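Local structure of aromatic-L-amino-acid decarboxylase (Catharanthus roseus, 6EEW) at residues Ser106-Leu111 against Leu382-Val387; Glu134-Val139 against Phe373-Leu378; Phe101-Ser106 against Ala323-Thr328; Leu147-Ser152 against His302-Ile307. The protein catalyses the pyridoxal 5'-phosphate-dependent decarboxylation of L-tryptophan to tryptamine and of 5-hydroxy-L-tryptophan to serotonin, working as a homodimer. All blocks are in the same frame, centred on the assembly; numbering follows the deposited sequence.

Contact 1: residues Ser106-Leu111 against Leu382-Val387; sequences SSAAFL and LRSYGV
Tyr385 stretches from helix 375-409 to the opening turn of helix 107-119, where Ser106 is the N-cap of the helix, and brings its phenol oxygen against Ser106, Ser107 and Ala108. The short helical pieces 107-111 and 382-387 run nearly antiparallel, with axes 9.7 Å apart at closest approach, and the tyrosine spans much of that gap. Tyr385 OH accepts a weak hydrogen bond from Ala108 N, long at 3.4 Å but almost straight at 166°. The rest of the first shell is packing. Ser106 CB presses on the same oxygen, and Ser106 OG lies in the plane of the ring at its edge, 3.6 Å from Tyr385 CE2. Ala108 CB comes in obliquely, 3.8 Å from Tyr385 CE2, and also meets Ser384 CB at 3.7 Å. Replacing Tyr385 by a phenylalanine removes the hydroxyl, which would probably leave Ala108 N without this acceptor and open a gap beside Ser106 CB.

Farther out, the second subunit takes part. Phe19 of that subunit meets the Tyr385 ring edge-to-face, Gln30 of that subunit is hydrogen-bonded to Ser107 OG, and Arg383 forms salt bridges with Asp80 and Glu72 of the second subunit. What sets Ser106 in place is polar. Its OG is hydrogen-bonded to the carbonyl of Leu322 in the same chain. A chi1 of 71°, between the backbone N and the carbonyl carbon, places that oxygen back toward the helix start, where it accepts from Ala109 N, with Ala109 N to Ser106 OG 3.2 Å and 157° at the hydrogen.

Contact 2: residues Glu134-Val139 against Phe373-Leu378; sequences ELEMIV and FRSLKL
Ser375 sets its small side chain directly against the backbone of Glu136, and this is where the contact is tightest. Ser375 CB lies 3.4 Å from Glu136 CA. The backbones themselves are close here, with Glu136 CA and Ser375 CA 4.9 Å apart. The hydroxyl points between Leu135 and Glu136; although Ser375 OG comes near Glu136 N, the angle is too poor for a hydrogen bond, so the closeness is one of packing. Ser375 OG also lies at the edge of the Phe373 ring, in its plane.

To one side of the serine, Leu135 CD2 reaches Phe373 CE1 at 3.9 Å, the two side chains crossing at about a right angle. With CG turned away from the backbone N (chi1 -179°), Leu135 extends its branch toward that ring and toward Leu376. To the other side, Val139 CG1 meets Leu378 CD1 at 3.8 Å, again with side chains crossing nearly perpendicularly.

The looser flank is that of Glu136 and Arg374. Glu136 OE1 comes only to 4.3 Å from Arg374 CB, and the arginine, partly exposed, carries its end away to the carbonyl of Ile163. The carboxylate instead forms a salt bridge with Arg371 and accepts from Ile163 N, partners that satisfy both of its oxygens.

In this fold type I pyridoxal-phosphate enzyme, the contact thus joins helix 130-146 to the N-terminal part of helix 375-409, with strand 160-164 touching Glu136, Ser375 and Leu378, and helix 107-119 touching Phe373 and Leu376.

Contact 3: residues Phe101-Ser106 against Ala323-Thr328; sequences FPATVS and AYLDCT
Val105 lays its CG1 methyl over one face of the Tyr324 ring, a CH-pi contact in which the carbon stands 3.5 Å from the ring centroid and 20° off the normal. The fit is close, since Val105 CG1 is 3.3 Å from Tyr324 CE2, toward the rim. Chi1 of -57° puts that methyl opposite the valine's carbonyl carbon, while CG2 comes nearer to the hydroxyl end. At the edge of the same ring, near its plane, Ser106 O approaches Tyr324 CE1 to 3.5 Å. The hydroxyl is hydrogen-bonded to that of Tyr42, so the ring is held at its far end as well as over its face. Both segments are loops of the fold type I core: 323-328 follows closely on Lys319, which carries the pyridoxal phosphate, and 101-106 includes Phe101 and Pro102 of the tryptophan site. Putting an alanine at Tyr324 takes the ring away and would probably leave Val105 CG1 facing a gap and the Tyr42 hydroxyl without its mate. Nearer the substrate, Ala103 CB touches Leu325 CD1 at 3.8 Å. Leu325 adjoins substrate-binding His318, and Leu325 N donates to Asn120 OD1 of the second subunit.

Contact 4: residues Leu147-Ser152 against His302-Ile307; sequences LKLPKS and HYLDGI
Leu304 O accepts a hydrogen bond from Ile307 N at 2.9 Å, closing a type II beta turn that turns Leu304 toward Leu149, and Ile307 toward Leu149 and Pro150. Gly306 takes the left-handed position of this turn, with phi 92°, where a beta carbon would collide with the carbonyl oxygen of Asp305. No hydrogen bond crosses the contact; its side chains meet through carbon atoms. Leu149 CD2 meets two partners, Leu304 CD1 at 4.1 Å and Ile307 CG1 at 4.0 Å, each pair of side chains meeting at a slant. On the other segment, a Schellman motif at Lys148 ends the preceding helix and turns the chain toward Leu149. Arg301, the residue just before 302-307, hydrogen-bonds to the carbonyls of both Leu147 and Lys148, a polar tie beside the apolar one. The contact lies away from the active site and joins two loops of the large domain, with Leu149 also touching Leu313 and Trp331 of the central sheet. Because Ile307 CG1 is anti to the backbone N (chi1 -170°), its two branches divide the work: CG1 faces Leu149, while CG2 meets Pro150 CD at 3.7 Å.

Contacts 1, 2 and 3 form one continuous body of structure, with centres 12 to 16 Å apart. Ser106 belongs to both contact 1 and contact 3, helix 375-409 serves contacts 1 and 2, and Lys377 NZ ties contact 2 to contact 3 through probable hydrogen bonds of 2.8 Å each to Tyr324 O and Asp326 O. All three touch the second subunit. Measured between side chains, they approach substrate-binding His318 to about 11, 8 and 4 Å respectively, and Phe101 in contact 3 touches the bound tryptophan itself. Contact 4 stands apart, its centre 21 to 24 Å from the others, and meets neither the second subunit nor an annotated site.

Contact 1: residues Ser106-Leu111 against Leu382-Val387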
loop_
_atom_site.group_PDB
_atom_site.type_symbol
_atom_site.label_atom_id
_atom_site.label_comp_id
_atom_site.label_asym_id
_atom_site.label_seq_id
_atom_site.Cartn_x
_atom_site.Cartn_y
_atom_site.Cartn_z
ATOM N N SER A 106 4.035 16.782 8.889
ATOM C CA SER A 106 4.383 17.276 10.216
ATOM C C SER A 106 5.545 16.450 10.756
ATOM O O SER A 106 5.642 15.251 10.494
ATOM C CB SER A 106 3.210 17.191 11.191
ATOM O OG SER A 106 2.947 15.833 11.527
ATOM N N SER A 107 6.377 17.078 11.585
ATOM C CA SER A 107 7.513 16.347 12.125
ATOM C C SER A 107 7.075 15.184 13.008
ATOM O O SER A 107 7.738 14.139 13.022
ATOM C CB SER A 107 8.439 17.292 12.885
ATOM O OG SER A 107 7.759 17.928 13.932
ATOM N N ALA A 108 5.971 15.328 13.746
ATOM C CA ALA A 108 5.492 14.196 14.541
ATOM C C ALA A 108 5.237 12.991 13.649
ATOM O O ALA A 108 5.629 11.859 13.980
ATOM C CB ALA A 108 4.229 14.559 15.317
ATOM N N ALA A 109 4.620 13.223 12.489
ATOM C CA ALA A 109 4.347 12.122 11.572
ATOM C C ALA A 109 5.636 11.561 10.990
ATOM O O ALA A 109 5.747 10.354 10.766
ATOM C CB ALA A 109 3.411 12.581 10.456
ATOM N N PHE A 110 6.617 12.419 10.719
ATOM C CA PHE A 110 7.881 11.921 10.195
ATOM C C PHE A 110 8.585 11.035 11.209
ATOM O O PHE A 110 9.195 10.022 10.842
ATOM C CB PHE A 110 8.786 13.072 9.792
ATOM C CG PHE A 110 9.940 12.644 8.964
ATOM C CD1 PHE A 110 9.761 12.324 7.625
ATOM C CD2 PHE A 110 11.208 12.545 9.515
ATOM C CE1 PHE A 110 10.841 11.919 6.843
ATOM C CE2 PHE A 110 12.294 12.143 8.740
ATOM C CZ PHE A 110 12.112 11.836 7.407
ATOM N N LEU A 111 8.523 11.406 12.489
ATOM C CA LEU A 111 9.048 10.528 13.519
ATOM C C LEU A 111 8.310 9.200 13.506
ATOM O O LEU A 111 8.926 8.137 13.631
ATOM C CB LEU A 111 8.919 11.193 14.884
ATOM C CG LEU A 111 9.684 12.515 15.036
ATOM C CD1 LEU A 111 9.588 13.008 16.461
ATOM C CD2 LEU A 111 11.130 12.342 14.625
ATOM N N LEU A 382 -1.825 12.854 16.692
ATOM C CA LEU A 382 -2.849 13.207 17.662
ATOM C C LEU A 382 -2.226 13.622 18.990
ATOM O O LEU A 382 -2.536 14.695 19.529
ATOM C CB LEU A 382 -3.811 12.037 17.827
ATOM C CG LEU A 382 -4.441 11.827 16.453
ATOM C CD1 LEU A 382 -5.176 10.505 16.401
ATOM C CD2 LEU A 382 -5.384 12.977 16.154
ATOM N N ARG A 383 -1.329 12.796 19.525
ATOM C CA ARG A 383 -0.747 13.102 20.828
ATOM C C ARG A 383 0.126 14.355 20.799
ATOM O O ARG A 383 0.177 15.088 21.791
ATOM C CB ARG A 383 0.064 11.917 21.347
ATOM C CG ARG A 383 -0.789 10.766 21.819
ATOM C CD ARG A 383 0.014 9.815 22.701
ATOM N NE ARG A 383 0.418 10.444 23.945
ATOM C CZ ARG A 383 1.214 9.878 24.852
ATOM N NH1 ARG A 383 1.721 8.659 24.661
ATOM N NH2 ARG A 383 1.492 10.524 25.955
ATOM N N SER A 384 0.811 14.619 19.683
ATOM C CA SER A 384 1.792 15.693 19.671
ATOM C C SER A 384 1.160 17.056 19.428
ATOM O O SER A 384 1.724 18.073 19.845
ATOM C CB SER A 384 2.850 15.404 18.608
ATOM O OG SER A 384 3.303 14.058 18.696
ATOM N N TYR A 385 0.003 17.105 18.766
ATOM C CA TYR A 385 -0.639 18.373 18.469
ATOM C C TYR A 385 -1.941 18.614 19.218
ATOM O O TYR A 385 -2.203 19.760 19.606
ATOM C CB TYR A 385 -0.863 18.498 16.956
ATOM C CG TYR A 385 0.466 18.402 16.237
ATOM C CD1 TYR A 385 1.565 19.128 16.691
ATOM C CD2 TYR A 385 0.647 17.567 15.144
ATOM C CE1 TYR A 385 2.798 19.042 16.060
ATOM C CE2 TYR A 385 1.877 17.477 14.505
ATOM C CZ TYR A 385 2.948 18.216 14.961
ATOM O OH TYR A 385 4.177 18.121 14.334
ATOM N N GLY A 386 -2.746 17.590 19.486
ATOM C CA GLY A 386 -4.004 17.852 20.144
ATOM C C GLY A 386 -5.099 18.233 19.174
ATOM O O GLY A 386 -4.850 18.832 18.115
ATOM N N VAL A 387 -6.327 17.869 19.545
ATOM C CA VAL A 387 -7.495 18.181 18.726
ATOM C C VAL A 387 -7.596 19.674 18.449
ATOM O O VAL A 387 -7.907 20.085 17.321
ATOM C CB VAL A 387 -8.761 17.654 19.416
ATOM C CG1 VAL A 387 -9.979 17.979 18.582
ATOM C CG2 VAL A 387 -8.618 16.150 19.618
#

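Contact 2: residues Glu134-Val139 against Phe373-Leu378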
loop_
_atom_site.group_PDB
_atom_site.type_symbol
_atom_site.label_atom_id
_atom_site.label_comp_id
_atom_site.label_asym_id
_atom_site.label_seq_id
_atom_site.Cartn_x
_atom_site.Cartn_y
_atom_site.Cartn_z
ATOM N N GLU A 134 -3.222 -3.420 18.211
ATOM C CA GLU A 134 -4.003 -2.812 19.275
ATOM C C GLU A 134 -3.981 -1.291 19.172
ATOM O O GLU A 134 -5.030 -0.639 19.284
ATOM C CB GLU A 134 -3.495 -3.289 20.633
ATOM C CG GLU A 134 -3.692 -4.781 20.847
ATOM C CD GLU A 134 -3.939 -5.119 22.309
ATOM O OE1 GLU A 134 -4.158 -4.179 23.100
ATOM O OE2 GLU A 134 -3.936 -6.315 22.672
ATOM N N LEU A 135 -2.804 -0.706 18.937
ATOM C CA LEU A 135 -2.732 0.735 18.779
ATOM C C LEU A 135 -3.523 1.180 17.564
ATOM O O LEU A 135 -4.078 2.277 17.564
ATOM C CB LEU A 135 -1.278 1.200 18.655
ATOM C CG LEU A 135 -1.130 2.729 18.515
ATOM C CD1 LEU A 135 -1.553 3.466 19.801
ATOM C CD2 LEU A 135 0.282 3.140 18.128
ATOM N N GLU A 136 -3.587 0.356 16.515
ATOM C CA GLU A 136 -4.402 0.765 15.375
ATOM C C GLU A 136 -5.875 0.829 15.744
ATOM O O GLU A 136 -6.576 1.786 15.388
ATOM C CB GLU A 136 -4.186 -0.179 14.201
ATOM C CG GLU A 136 -4.946 0.224 12.944
ATOM C CD GLU A 136 -4.264 -0.256 11.672
ATOM O OE1 GLU A 136 -3.038 -0.540 11.724
ATOM O OE2 GLU A 136 -4.942 -0.306 10.615
ATOM N N MET A 137 -6.369 -0.182 16.454
ATOM C CA MET A 137 -7.751 -0.126 16.911
ATOM C C MET A 137 -8.005 1.123 17.756
ATOM O O MET A 137 -8.994 1.849 17.549
ATOM C CB MET A 137 -8.087 -1.391 17.695
ATOM C CG MET A 137 -7.927 -2.671 16.923
ATOM S SD MET A 137 -8.087 -4.115 17.985
ATOM C CE MET A 137 -9.810 -4.007 18.485
ATOM N N ILE A 138 -7.113 1.394 18.712
ATOM C CA ILE A 138 -7.301 2.546 19.594
ATOM C C ILE A 138 -7.308 3.843 18.790
ATOM O O ILE A 138 -8.142 4.730 19.015
ATOM C CB ILE A 138 -6.220 2.575 20.685
ATOM C CG1 ILE A 138 -6.344 1.369 21.612
ATOM C CG2 ILE A 138 -6.358 3.806 21.500
ATOM C CD1 ILE A 138 -5.121 1.182 22.493
ATOM N N VAL A 139 -6.359 3.994 17.859
ATOM C CA VAL A 139 -6.277 5.236 17.091
ATOM C C VAL A 139 -7.513 5.412 16.223
ATOM O O VAL A 139 -8.009 6.533 16.046
ATOM C CB VAL A 139 -4.996 5.266 16.241
ATOM C CG1 VAL A 139 -5.174 6.193 15.013
ATOM C CG2 VAL A 139 -3.810 5.689 17.086
ATOM N N PHE A 373 3.537 -0.892 10.378
ATOM C CA PHE A 373 3.022 -0.377 11.644
ATOM C C PHE A 373 2.394 1.005 11.396
ATOM O O PHE A 373 2.891 2.054 11.813
ATOM C CB PHE A 373 4.151 -0.344 12.674
ATOM C CG PHE A 373 3.695 -0.068 14.071
ATOM C CD1 PHE A 373 2.405 0.381 14.321
ATOM C CD2 PHE A 373 4.558 -0.243 15.139
ATOM C CE1 PHE A 373 1.984 0.647 15.600
ATOM C CE2 PHE A 373 4.155 0.020 16.428
ATOM C CZ PHE A 373 2.872 0.471 16.666
ATOM N N ARG A 374 1.250 0.978 10.718
ATOM C CA ARG A 374 0.689 2.176 10.109
ATOM C C ARG A 374 0.172 3.179 11.141
ATOM O O ARG A 374 0.207 4.390 10.898
ATOM C CB ARG A 374 -0.447 1.783 9.155
ATOM C CG ARG A 374 -0.045 0.993 7.908
ATOM C CD ARG A 374 -1.267 0.505 7.105
ATOM N NE ARG A 374 -0.846 -0.247 5.925
ATOM C CZ ARG A 374 -1.645 -0.999 5.171
ATOM N NH1 ARG A 374 -2.934 -1.115 5.464
ATOM N NH2 ARG A 374 -1.157 -1.642 4.117
ATOM N N SER A 375 -0.331 2.707 12.280
ATOM C CA SER A 375 -1.047 3.574 13.207
ATOM C C SER A 375 -0.117 4.437 14.048
ATOM O O SER A 375 -0.569 5.442 14.625
ATOM C CB SER A 375 -1.920 2.724 14.133
ATOM O OG SER A 375 -1.106 1.868 14.935
ATOM N N LEU A 376 1.168 4.078 14.115
ATOM C CA LEU A 376 2.093 4.772 15.005
ATOM C C LEU A 376 2.144 6.260 14.688
ATOM O O LEU A 376 2.054 7.107 15.583
ATOM C CB LEU A 376 3.490 4.168 14.875
ATOM C CG LEU A 376 4.572 4.726 15.797
ATOM C CD1 LEU A 376 4.300 4.351 17.282
ATOM C CD2 LEU A 376 5.967 4.270 15.336
ATOM N N LYS A 377 2.322 6.598 13.414
ATOM C CA LYS A 377 2.472 8.002 13.074
ATOM C C LYS A 377 1.182 8.774 13.330
ATOM O O LYS A 377 1.237 9.932 13.751
ATOM C CB LYS A 377 2.935 8.134 11.621
ATOM C CG LYS A 377 1.917 7.692 10.573
ATOM C CD LYS A 377 2.443 8.017 9.179
ATOM C CE LYS A 377 1.546 7.482 8.072
ATOM N NZ LYS A 377 2.072 7.839 6.692
ATOM N N LEU A 378 0.014 8.151 13.125
ATOM C CA LEU A 378 -1.240 8.835 13.453
ATOM C C LEU A 378 -1.338 9.114 14.949
ATOM O O LEU A 378 -1.701 10.222 15.367
ATOM C CB LEU A 378 -2.444 8.011 13.013
ATOM C CG LEU A 378 -2.996 8.160 11.599
ATOM C CD1 LEU A 378 -4.387 7.521 11.569
ATOM C CD2 LEU A 378 -3.044 9.624 11.162
#

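Contact 3: residues Phe101-Ser106 against Ala323-Thr328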
loop_
_atom_site.group_PDB
_atom_site.type_symbol
_atom_site.label_atom_id
_atom_site.label_comp_id
_atom_site.label_asym_id
_atom_site.label_seq_id
_atom_site.Cartn_x
_atom_site.Cartn_y
_atom_site.Cartn_z
ATOM N N PHE A 101 -4.479 18.477 -4.684
ATOM C CA PHE A 101 -4.690 18.669 -3.264
ATOM C C PHE A 101 -3.336 18.562 -2.587
ATOM O O PHE A 101 -2.565 17.656 -2.902
ATOM C CB PHE A 101 -5.624 17.618 -2.648
ATOM C CG PHE A 101 -7.081 17.844 -2.921
ATOM C CD1 PHE A 101 -7.611 19.120 -2.912
ATOM C CD2 PHE A 101 -7.926 16.770 -3.160
ATOM C CE1 PHE A 101 -8.947 19.326 -3.153
ATOM C CE2 PHE A 101 -9.261 16.971 -3.406
ATOM C CZ PHE A 101 -9.775 18.256 -3.400
ATOM N N PRO A 102 -3.034 19.440 -1.646
ATOM C CA PRO A 102 -1.752 19.342 -0.944
ATOM C C PRO A 102 -1.639 18.038 -0.167
ATOM O O PRO A 102 -2.631 17.460 0.281
ATOM C CB PRO A 102 -1.767 20.551 -0.005
ATOM C CG PRO A 102 -3.225 20.901 0.148
ATOM C CD PRO A 102 -3.866 20.556 -1.157
ATOM N N ALA A 103 -0.411 17.575 -0.009
ATOM C CA ALA A 103 -0.118 16.425 0.834
ATOM C C ALA A 103 0.588 16.975 2.064
ATOM O O ALA A 103 1.803 17.196 2.050
ATOM C CB ALA A 103 0.723 15.390 0.091
ATOM N N THR A 104 -0.179 17.194 3.126
ATOM C CA THR A 104 0.325 17.915 4.285
ATOM C C THR A 104 1.125 16.992 5.192
ATOM O O THR A 104 0.885 15.785 5.245
ATOM C CB THR A 104 -0.831 18.562 5.046
ATOM O OG1 THR A 104 -1.700 17.546 5.567
ATOM C CG2 THR A 104 -1.611 19.421 4.095
ATOM N N VAL A 105 2.089 17.570 5.907
ATOM C CA VAL A 105 3.060 16.798 6.674
ATOM C C VAL A 105 3.283 17.468 8.026
ATOM O O VAL A 105 2.788 18.565 8.289
ATOM C CB VAL A 105 4.399 16.651 5.923
ATOM C CG1 VAL A 105 4.178 16.006 4.548
ATOM C CG2 VAL A 105 5.095 18.010 5.789
ATOM N N SER A 106 4.035 16.782 8.889
ATOM C CA SER A 106 4.383 17.276 10.216
ATOM C C SER A 106 5.545 16.450 10.756
ATOM O O SER A 106 5.642 15.251 10.494
ATOM C CB SER A 106 3.210 17.191 11.191
ATOM O OG SER A 106 2.947 15.833 11.527
ATOM N N ALA A 323 -0.256 13.740 7.755
ATOM C CA ALA A 323 0.369 12.437 7.663
ATOM C C ALA A 323 1.147 12.400 6.366
ATOM O O ALA A 323 0.732 12.979 5.358
ATOM C CB ALA A 323 -0.669 11.315 7.700
ATOM N N TYR A 324 2.275 11.733 6.382
ATOM C CA TYR A 324 2.857 11.587 5.061
ATOM C C TYR A 324 2.076 10.526 4.289
ATOM O O TYR A 324 1.275 9.778 4.861
ATOM C CB TYR A 324 4.341 11.230 5.175
ATOM C CG TYR A 324 5.240 12.376 5.620
ATOM C CD1 TYR A 324 5.311 12.767 6.951
ATOM C CD2 TYR A 324 6.035 13.050 4.699
ATOM C CE1 TYR A 324 6.139 13.798 7.350
ATOM C CE2 TYR A 324 6.857 14.084 5.094
ATOM C CZ TYR A 324 6.909 14.450 6.410
ATOM O OH TYR A 324 7.733 15.480 6.783
ATOM N N LEU A 325 2.286 10.472 2.974
ATOM C CA LEU A 325 1.883 9.277 2.238
ATOM C C LEU A 325 2.618 8.069 2.804
ATOM O O LEU A 325 3.801 8.159 3.130
ATOM C CB LEU A 325 2.204 9.411 0.750
ATOM C CG LEU A 325 1.234 10.146 -0.175
ATOM C CD1 LEU A 325 1.327 11.655 0.047
ATOM C CD2 LEU A 325 1.489 9.767 -1.631
ATOM N N ASP A 326 1.927 6.936 2.943
ATOM C CA ASP A 326 0.503 6.761 2.689
ATOM C C ASP A 326 -0.214 6.763 4.010
ATOM O O ASP A 326 0.376 6.427 5.042
ATOM C CB ASP A 326 0.187 5.434 1.982
ATOM C CG ASP A 326 0.710 5.374 0.572
ATOM O OD1 ASP A 326 0.437 6.327 -0.190
ATOM O OD2 ASP A 326 1.379 4.365 0.226
ATOM N N CYS A 327 -1.498 7.126 3.976
ATOM C CA CYS A 327 -2.345 7.023 5.154
ATOM C C CYS A 327 -3.795 7.309 4.786
ATOM O O CYS A 327 -4.149 8.461 4.523
ATOM C CB CYS A 327 -1.866 7.982 6.244
ATOM S SG CYS A 327 -2.640 7.731 7.850
ATOM N N THR A 328 -4.631 6.269 4.748
ATOM C CA THR A 328 -6.064 6.408 4.534
ATOM C C THR A 328 -6.814 5.657 5.626
ATOM O O THR A 328 -6.438 4.539 5.971
ATOM C CB THR A 328 -6.435 5.900 3.157
ATOM O OG1 THR A 328 -5.951 6.847 2.203
ATOM C CG2 THR A 328 -7.924 5.734 3.023
#

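Contact 4: residues Leu147-Ser152 against His302-Ile307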
loop_
_atom_site.group_PDB
_atom_site.type_symbol
_atom_site.label_atom_id
_atom_site.label_comp_id
_atom_site.label_asym_id
_atom_site.label_seq_id
_atom_site.Cartn_x
_atom_site.Cartn_y
_atom_site.Cartn_z
ATOM N N LEU A 147 -14.223 12.769 15.004
ATOM C CA LEU A 147 -15.204 12.993 13.954
ATOM C C LEU A 147 -16.623 12.892 14.463
ATOM O O LEU A 147 -17.550 13.101 13.674
ATOM C CB LEU A 147 -14.986 11.994 12.816
ATOM C CG LEU A 147 -13.626 12.104 12.111
ATOM C CD1 LEU A 147 -13.358 10.898 11.181
ATOM C CD2 LEU A 147 -13.504 13.432 11.373
ATOM N N LYS A 148 -16.811 12.553 15.744
ATOM C CA LYS A 148 -18.144 12.404 16.340
ATOM C C LYS A 148 -19.011 11.436 15.545
ATOM O O LYS A 148 -20.196 11.684 15.297
ATOM C CB LYS A 148 -18.848 13.757 16.515
ATOM C CG LYS A 148 -18.181 14.694 17.536
ATOM C CD LYS A 148 -18.910 16.018 17.623
ATOM C CE LYS A 148 -18.176 17.033 18.502
ATOM N NZ LYS A 148 -17.962 16.558 19.910
ATOM N N LEU A 149 -18.415 10.308 15.166
ATOM C CA LEU A 149 -19.151 9.232 14.537
ATOM C C LEU A 149 -19.894 8.414 15.595
ATOM O O LEU A 149 -19.457 8.321 16.748
ATOM C CB LEU A 149 -18.199 8.315 13.772
ATOM C CG LEU A 149 -17.268 8.956 12.741
ATOM C CD1 LEU A 149 -16.420 7.875 12.068
ATOM C CD2 LEU A 149 -18.069 9.749 11.704
ATOM N N PRO A 150 -21.011 7.802 15.230
ATOM C CA PRO A 150 -21.729 6.955 16.189
ATOM C C PRO A 150 -20.884 5.759 16.616
ATOM O O PRO A 150 -19.891 5.399 15.986
ATOM C CB PRO A 150 -22.980 6.515 15.422
ATOM C CG PRO A 150 -22.658 6.740 13.967
ATOM C CD PRO A 150 -21.671 7.885 13.919
ATOM N N LYS A 151 -21.256 5.183 17.762
ATOM C CA LYS A 151 -20.562 4.009 18.279
ATOM C C LYS A 151 -20.613 2.827 17.315
ATOM O O LYS A 151 -19.854 1.865 17.479
ATOM C CB LYS A 151 -21.143 3.622 19.641
ATOM C CG LYS A 151 -20.458 4.291 20.841
ATOM C CD LYS A 151 -19.097 3.635 21.126
ATOM C CE LYS A 151 -18.448 4.159 22.413
ATOM N NZ LYS A 151 -18.059 5.611 22.339
ATOM N N SER A 152 -21.500 2.859 16.330
ATOM C CA SER A 152 -21.598 1.769 15.375
ATOM C C SER A 152 -20.416 1.719 14.411
ATOM O O SER A 152 -20.333 0.779 13.610
ATOM C CB SER A 152 -22.914 1.889 14.606
ATOM O OG SER A 152 -23.035 3.169 14.008
ATOM N N HIS A 302 -21.362 19.391 10.113
ATOM C CA HIS A 302 -22.670 19.232 9.486
ATOM C C HIS A 302 -22.573 18.419 8.201
ATOM O O HIS A 302 -23.546 17.767 7.803
ATOM C CB HIS A 302 -23.303 20.597 9.186
ATOM C CG HIS A 302 -22.571 21.391 8.147
ATOM N ND1 HIS A 302 -22.855 21.286 6.801
ATOM C CD2 HIS A 302 -21.542 22.264 8.244
ATOM C CE1 HIS A 302 -22.054 22.082 6.117
ATOM N NE2 HIS A 302 -21.245 22.687 6.969
ATOM N N TYR A 303 -21.411 18.420 7.546
ATOM C CA TYR A 303 -21.292 17.648 6.319
ATOM C C TYR A 303 -21.466 16.152 6.555
ATOM O O TYR A 303 -21.695 15.411 5.599
ATOM C CB TYR A 303 -19.964 17.925 5.637
ATOM C CG TYR A 303 -19.969 19.189 4.811
ATOM C CD1 TYR A 303 -20.844 19.347 3.758
ATOM C CD2 TYR A 303 -19.061 20.215 5.068
ATOM C CE1 TYR A 303 -20.842 20.494 2.987
ATOM C CE2 TYR A 303 -19.032 21.357 4.296
ATOM C CZ TYR A 303 -19.930 21.497 3.257
ATOM O OH TYR A 303 -19.918 22.643 2.490
ATOM N N LEU A 304 -21.301 15.679 7.788
ATOM C CA LEU A 304 -21.522 14.274 8.096
ATOM C C LEU A 304 -22.882 14.007 8.723
ATOM O O LEU A 304 -23.101 12.905 9.232
ATOM C CB LEU A 304 -20.425 13.744 9.022
ATOM C CG LEU A 304 -19.031 13.653 8.411
ATOM C CD1 LEU A 304 -18.038 13.148 9.437
ATOM C CD2 LEU A 304 -19.028 12.761 7.183
ATOM N N ASP A 305 -23.788 14.983 8.738
ATOM C CA ASP A 305 -25.115 14.702 9.267
ATOM C C ASP A 305 -25.723 13.548 8.481
ATOM O O ASP A 305 -25.741 13.568 7.247
ATOM C CB ASP A 305 -26.016 15.944 9.190
ATOM C CG ASP A 305 -25.697 16.986 10.268
ATOM O OD1 ASP A 305 -24.900 16.699 11.192
ATOM O OD2 ASP A 305 -26.262 18.099 10.185
ATOM N N GLY A 306 -26.275 12.568 9.201
ATOM C CA GLY A 306 -26.751 11.335 8.604
ATOM C C GLY A 306 -25.750 10.197 8.543
ATOM O O GLY A 306 -26.110 9.099 8.101
ATOM N N ILE A 307 -24.511 10.402 9.000
ATOM C CA ILE A 307 -23.503 9.352 8.900
ATOM C C ILE A 307 -23.947 8.067 9.583
ATOM O O ILE A 307 -23.416 6.992 9.284
ATOM C CB ILE A 307 -22.162 9.848 9.467
ATOM C CG1 ILE A 307 -21.030 8.855 9.146
ATOM C CG2 ILE A 307 -22.281 10.101 10.967
ATOM C CD1 ILE A 307 -20.694 8.730 7.665
#